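Local coordinates for protein putative beta-glucosidase (Bifidobacterium adolescentis, PDB 5WAB) that belongs to glycoside hydrolase family 3 and acts as a beta-glucosidase, probably cleaving terminal sugars, such as arabinopyranose, from plant glycosides such as ginsenosides, at residues E393-A398 / L434-A439; S631-D636 / K668-D673. One frame throughout, in Å; residues are numbered along the deposited sequence.

Interaction 1: residues E393-A398 / L434-A439; sequences EAVETA and LKAVAA
Val395 and Ala398 of helix 388-399 meet Ala436 and Val437 of helix 428-438 in a helix-helix contact between neighbouring helices on one face of the C-terminal alpha/beta sandwich domain of family 3 glycosidases. The two helices are linked through strand 403-409, which lies between strands 334-337 and 444-449 in the mixed sheet beneath them. The pair illustrates how helices packed on the parallel strands of a mixed sheet can touch through small side chains, alanine and valine. Their short axes come within 9.2 Å and run in the same general sense, crossing at -37°, and the backbones draw nearest at Val395 and Val437, with CA atoms 5.3 Å apart. The side chains that meet are all apolar and the contact is modest in area, 163 Å² summed over both sides.

Val395 contributes one branch. Its CG1 lies opposite the backbone N (chi1 173°), which leaves CG2 beside that N and turned to the partner helix, where it meets the CB methyl of Ala436 at 4.1 Å. The same CG2 lies 4.4 Å from CG2 of Val437.

Val437 faces three residues of the other helix. Its two methyls divide the work: CG2 reaches the carbonyl O of Ala394 as well as Val395 CG2, while CG1 goes to Ala398. Ala394 and Ala398 also rest on Ile337 of the sheet, and Val437 on Ile444, so the buried side of the interface continues into the sheet below. Past the contact, Asn441 ND2 gives a hydrogen bond to the carbonyl O of Ala398, tying the chain after 434-439 to the first helix. On the sheet side the interface closes methyl against methyl, Ala398 CB standing 4.3 Å from Val437 CG1.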
# COMPACT_ATOMS: atom_id res chain seq x y z
N GLU A 393 17.29 -35.15 -4.86
CA GLU A 393 16.65 -35.50 -3.59
C GLU A 393 15.21 -35.03 -3.57
O GLU A 393 14.32 -35.75 -3.09
CB GLU A 393 17.42 -34.90 -2.42
CG GLU A 393 16.79 -35.23 -1.07
CD GLU A 393 17.19 -34.27 0.05
OE1 GLU A 393 17.93 -33.30 -0.22
OE2 GLU A 393 16.73 -34.49 1.19
N ALA A 394 14.95 -33.82 -4.08
CA ALA A 394 13.58 -33.31 -4.09
C ALA A 394 12.70 -34.12 -5.02
O ALA A 394 11.48 -34.20 -4.81
CB ALA A 394 13.57 -31.83 -4.50
N VAL A 395 13.28 -34.72 -6.06
CA VAL A 395 12.50 -35.58 -6.95
C VAL A 395 12.17 -36.90 -6.27
O VAL A 395 11.07 -37.44 -6.43
CB VAL A 395 13.22 -35.79 -8.29
CG1 VAL A 395 12.49 -36.82 -9.13
CG2 VAL A 395 13.31 -34.48 -9.05
N GLU A 396 13.13 -37.47 -5.52
CA GLU A 396 12.83 -38.70 -4.80
C GLU A 396 11.75 -38.46 -3.75
O GLU A 396 10.88 -39.31 -3.54
CB GLU A 396 14.10 -39.26 -4.15
CG GLU A 396 15.03 -39.93 -5.14
CD GLU A 396 14.45 -41.21 -5.70
OE1 GLU A 396 13.82 -41.97 -4.94
OE2 GLU A 396 14.61 -41.45 -6.92
N THR A 397 11.80 -37.31 -3.09
CA THR A 397 10.67 -36.86 -2.30
C THR A 397 9.58 -36.45 -3.29
O THR A 397 9.85 -36.23 -4.47
CB THR A 397 11.08 -35.71 -1.39
OG1 THR A 397 12.22 -36.11 -0.61
CG2 THR A 397 9.99 -35.37 -0.42
N ALA A 398 8.33 -36.40 -2.83
CA ALA A 398 7.18 -36.07 -3.68
C ALA A 398 6.88 -37.21 -4.64
O ALA A 398 5.72 -37.40 -5.03
CB ALA A 398 7.40 -34.76 -4.45
N LEU A 434 10.86 -27.20 -10.36
CA LEU A 434 9.42 -27.43 -10.49
C LEU A 434 9.12 -28.32 -11.69
O LEU A 434 8.31 -29.25 -11.59
CB LEU A 434 8.69 -26.10 -10.61
CG LEU A 434 7.19 -26.15 -10.94
CD1 LEU A 434 6.42 -27.00 -9.93
CD2 LEU A 434 6.61 -24.74 -11.02
N LYS A 435 9.77 -28.07 -12.83
CA LYS A 435 9.56 -28.91 -14.01
C LYS A 435 9.97 -30.35 -13.73
O LYS A 435 9.27 -31.29 -14.14
CB LYS A 435 10.35 -28.36 -15.20
CG LYS A 435 9.86 -27.03 -15.76
CD LYS A 435 10.92 -26.36 -16.64
CE LYS A 435 10.29 -25.42 -17.67
NZ LYS A 435 9.40 -24.40 -17.05
N ALA A 436 11.09 -30.54 -13.04
CA ALA A 436 11.57 -31.89 -12.75
C ALA A 436 10.64 -32.60 -11.77
O ALA A 436 10.35 -33.79 -11.94
CB ALA A 436 12.99 -31.84 -12.19
N VAL A 437 10.16 -31.89 -10.75
CA VAL A 437 9.24 -32.51 -9.81
C VAL A 437 7.93 -32.86 -10.51
O VAL A 437 7.36 -33.94 -10.28
CB VAL A 437 9.02 -31.59 -8.59
CG1 VAL A 437 7.86 -32.09 -7.74
CG2 VAL A 437 10.30 -31.51 -7.76
N ALA A 438 7.45 -31.99 -11.40
CA ALA A 438 6.18 -32.22 -12.08
C ALA A 438 6.21 -33.47 -12.96
O ALA A 438 5.15 -34.04 -13.23
CB ALA A 438 5.80 -31.01 -12.92
N ALA A 439 7.40 -33.89 -13.40
CA ALA A 439 7.50 -35.09 -14.21
C ALA A 439 7.19 -36.35 -13.41
O ALA A 439 6.82 -37.37 -14.01
CB ALA A 439 8.89 -35.20 -14.83

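Interaction 2: residues S631-D636 / K668-D673; sequences SEKFND and KALPLD
The tight turn 631-636, closed as a G1 beta bulge with Asn635 and Asp636 facing Ser631, meets the extended segment 668-673, the backbones coming nearest at Phe634 and Leu670, with CA atoms 7.5 Å apart. Ser631 OG steadies the turn from inside as an ST motif, accepting from the backbone N of Phe634 at 3.0 Å. Lys668 CB sits over one face of the Phe634 ring in a CH-pi contact, 4.1 Å from the centroid, while Ala669 O lies at the ring's edge, near its plane. The Leu670 side chain runs across that of Phe634 at about a right angle, its CD2 3.5 Å from Phe634 CE1. CG of Lys633 stands anti to its backbone N (chi1 -176°), carrying CG and CD across Leu670. An alanine in place of Phe634 is likely to open a gap between Lys668 and Leu670 and strip both of their shared apolar partner. Asp636 OD2 lies 4.5 Å from Lys668 NZ, beyond a salt bridge; that ammonium pairs instead with Asp666 and bonds to Trp637 O. The contact thus lays the chain running from strand 654-663 toward helix 678-682 against the hairpin turn between strands 628-631 and 636-639.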
# COMPACT_ATOMS: atom_id res chain seq x y z
N SER A 631 -9.95 18.27 -13.94
CA SER A 631 -9.93 19.07 -15.16
C SER A 631 -8.86 20.13 -15.02
O SER A 631 -8.94 20.99 -14.14
CB SER A 631 -11.28 19.71 -15.43
OG SER A 631 -11.20 20.60 -16.53
N GLU A 632 -7.85 20.09 -15.90
CA GLU A 632 -6.86 21.15 -15.89
C GLU A 632 -7.44 22.43 -16.45
O GLU A 632 -6.92 23.52 -16.18
CB GLU A 632 -5.63 20.73 -16.70
CG GLU A 632 -4.93 19.50 -16.14
CD GLU A 632 -3.67 19.14 -16.90
OE1 GLU A 632 -3.21 19.97 -17.72
OE2 GLU A 632 -3.14 18.03 -16.67
N LYS A 633 -8.54 22.33 -17.20
CA LYS A 633 -9.23 23.52 -17.67
C LYS A 633 -9.95 24.22 -16.53
O LYS A 633 -9.90 25.45 -16.41
CB LYS A 633 -10.19 23.13 -18.78
CG LYS A 633 -10.93 24.28 -19.45
CD LYS A 633 -11.86 23.74 -20.52
CE LYS A 633 -11.15 22.75 -21.44
NZ LYS A 633 -10.04 23.38 -22.21
N PHE A 634 -10.61 23.45 -15.66
CA PHE A 634 -11.28 24.02 -14.49
C PHE A 634 -10.34 24.22 -13.32
O PHE A 634 -10.69 24.94 -12.38
CB PHE A 634 -12.44 23.14 -14.01
CG PHE A 634 -13.60 23.09 -14.94
CD1 PHE A 634 -14.34 24.23 -15.22
CD2 PHE A 634 -14.01 21.88 -15.49
CE1 PHE A 634 -15.43 24.17 -16.06
CE2 PHE A 634 -15.10 21.82 -16.34
CZ PHE A 634 -15.81 22.97 -16.62
N ASN A 635 -9.18 23.56 -13.33
CA ASN A 635 -8.28 23.56 -12.18
C ASN A 635 -9.00 23.03 -10.94
O ASN A 635 -8.84 23.56 -9.83
CB ASN A 635 -7.70 24.95 -11.93
CG ASN A 635 -6.49 24.94 -11.01
OD1 ASN A 635 -5.74 23.96 -10.97
ND2 ASN A 635 -6.31 26.02 -10.26
N ASP A 636 -9.80 21.99 -11.12
CA ASP A 636 -10.66 21.48 -10.07
C ASP A 636 -11.28 20.17 -10.53
O ASP A 636 -11.25 19.84 -11.72
CB ASP A 636 -11.74 22.50 -9.69
CG ASP A 636 -12.36 22.24 -8.32
OD1 ASP A 636 -11.98 21.24 -7.67
OD2 ASP A 636 -13.20 23.06 -7.89
N LYS A 668 -20.15 23.59 -13.33
CA LYS A 668 -19.02 24.51 -13.46
C LYS A 668 -18.96 25.10 -14.86
O LYS A 668 -18.97 24.38 -15.86
CB LYS A 668 -17.71 23.81 -13.12
CG LYS A 668 -17.56 23.42 -11.65
CD LYS A 668 -16.18 22.84 -11.38
CE LYS A 668 -16.05 22.36 -9.94
NZ LYS A 668 -16.85 21.15 -9.64
N ALA A 669 -18.88 26.43 -14.93
CA ALA A 669 -18.84 27.17 -16.18
C ALA A 669 -17.46 27.77 -16.41
O ALA A 669 -16.65 27.92 -15.50
CB ALA A 669 -19.90 28.28 -16.19
N LEU A 670 -17.22 28.14 -17.67
CA LEU A 670 -15.96 28.63 -18.16
C LEU A 670 -16.13 30.01 -18.76
O LEU A 670 -17.15 30.28 -19.40
CB LEU A 670 -15.42 27.70 -19.26
CG LEU A 670 -14.98 26.26 -18.99
CD1 LEU A 670 -14.86 25.56 -20.32
CD2 LEU A 670 -13.66 26.23 -18.25
N PRO A 671 -15.18 30.92 -18.56
CA PRO A 671 -15.22 32.16 -19.34
C PRO A 671 -15.13 31.77 -20.81
O PRO A 671 -14.18 31.11 -21.24
CB PRO A 671 -13.98 32.93 -18.87
CG PRO A 671 -13.67 32.38 -17.52
CD PRO A 671 -14.16 30.96 -17.49
N LEU A 672 -16.13 32.19 -21.59
CA LEU A 672 -16.18 31.87 -23.01
C LEU A 672 -15.64 33.03 -23.84
O LEU A 672 -15.89 34.19 -23.52
CB LEU A 672 -17.60 31.51 -23.43
CG LEU A 672 -18.17 30.30 -22.68
CD1 LEU A 672 -19.58 29.97 -23.13
CD2 LEU A 672 -17.25 29.09 -22.84
N ASP A 673 -14.91 32.69 -24.90
CA ASP A 673 -14.27 33.69 -25.75
C ASP A 673 -14.43 33.25 -27.20
O ASP A 673 -15.15 32.29 -27.51
CB ASP A 673 -12.80 33.89 -25.36

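Interactions 1 and 2 come in series along the chain, the first closing before the second opens, and lie on opposite sides of the chain's centre, with their own centres 65 Å apart and nearest atoms about 44 Å apart. They share no helix, strand or sheet. Interaction 1 is a buried contact within the C-terminal domain of the family 3 core, joining two helices over a mixed sheet; interaction 2 is a surface contact, in which a turn of the fibronectin type III-like domain receives the segment that leads to the last helices. Together they exemplify a modular chain: one contact lies within a single domain, the other brings the chain after strand 654-663 back against a turn.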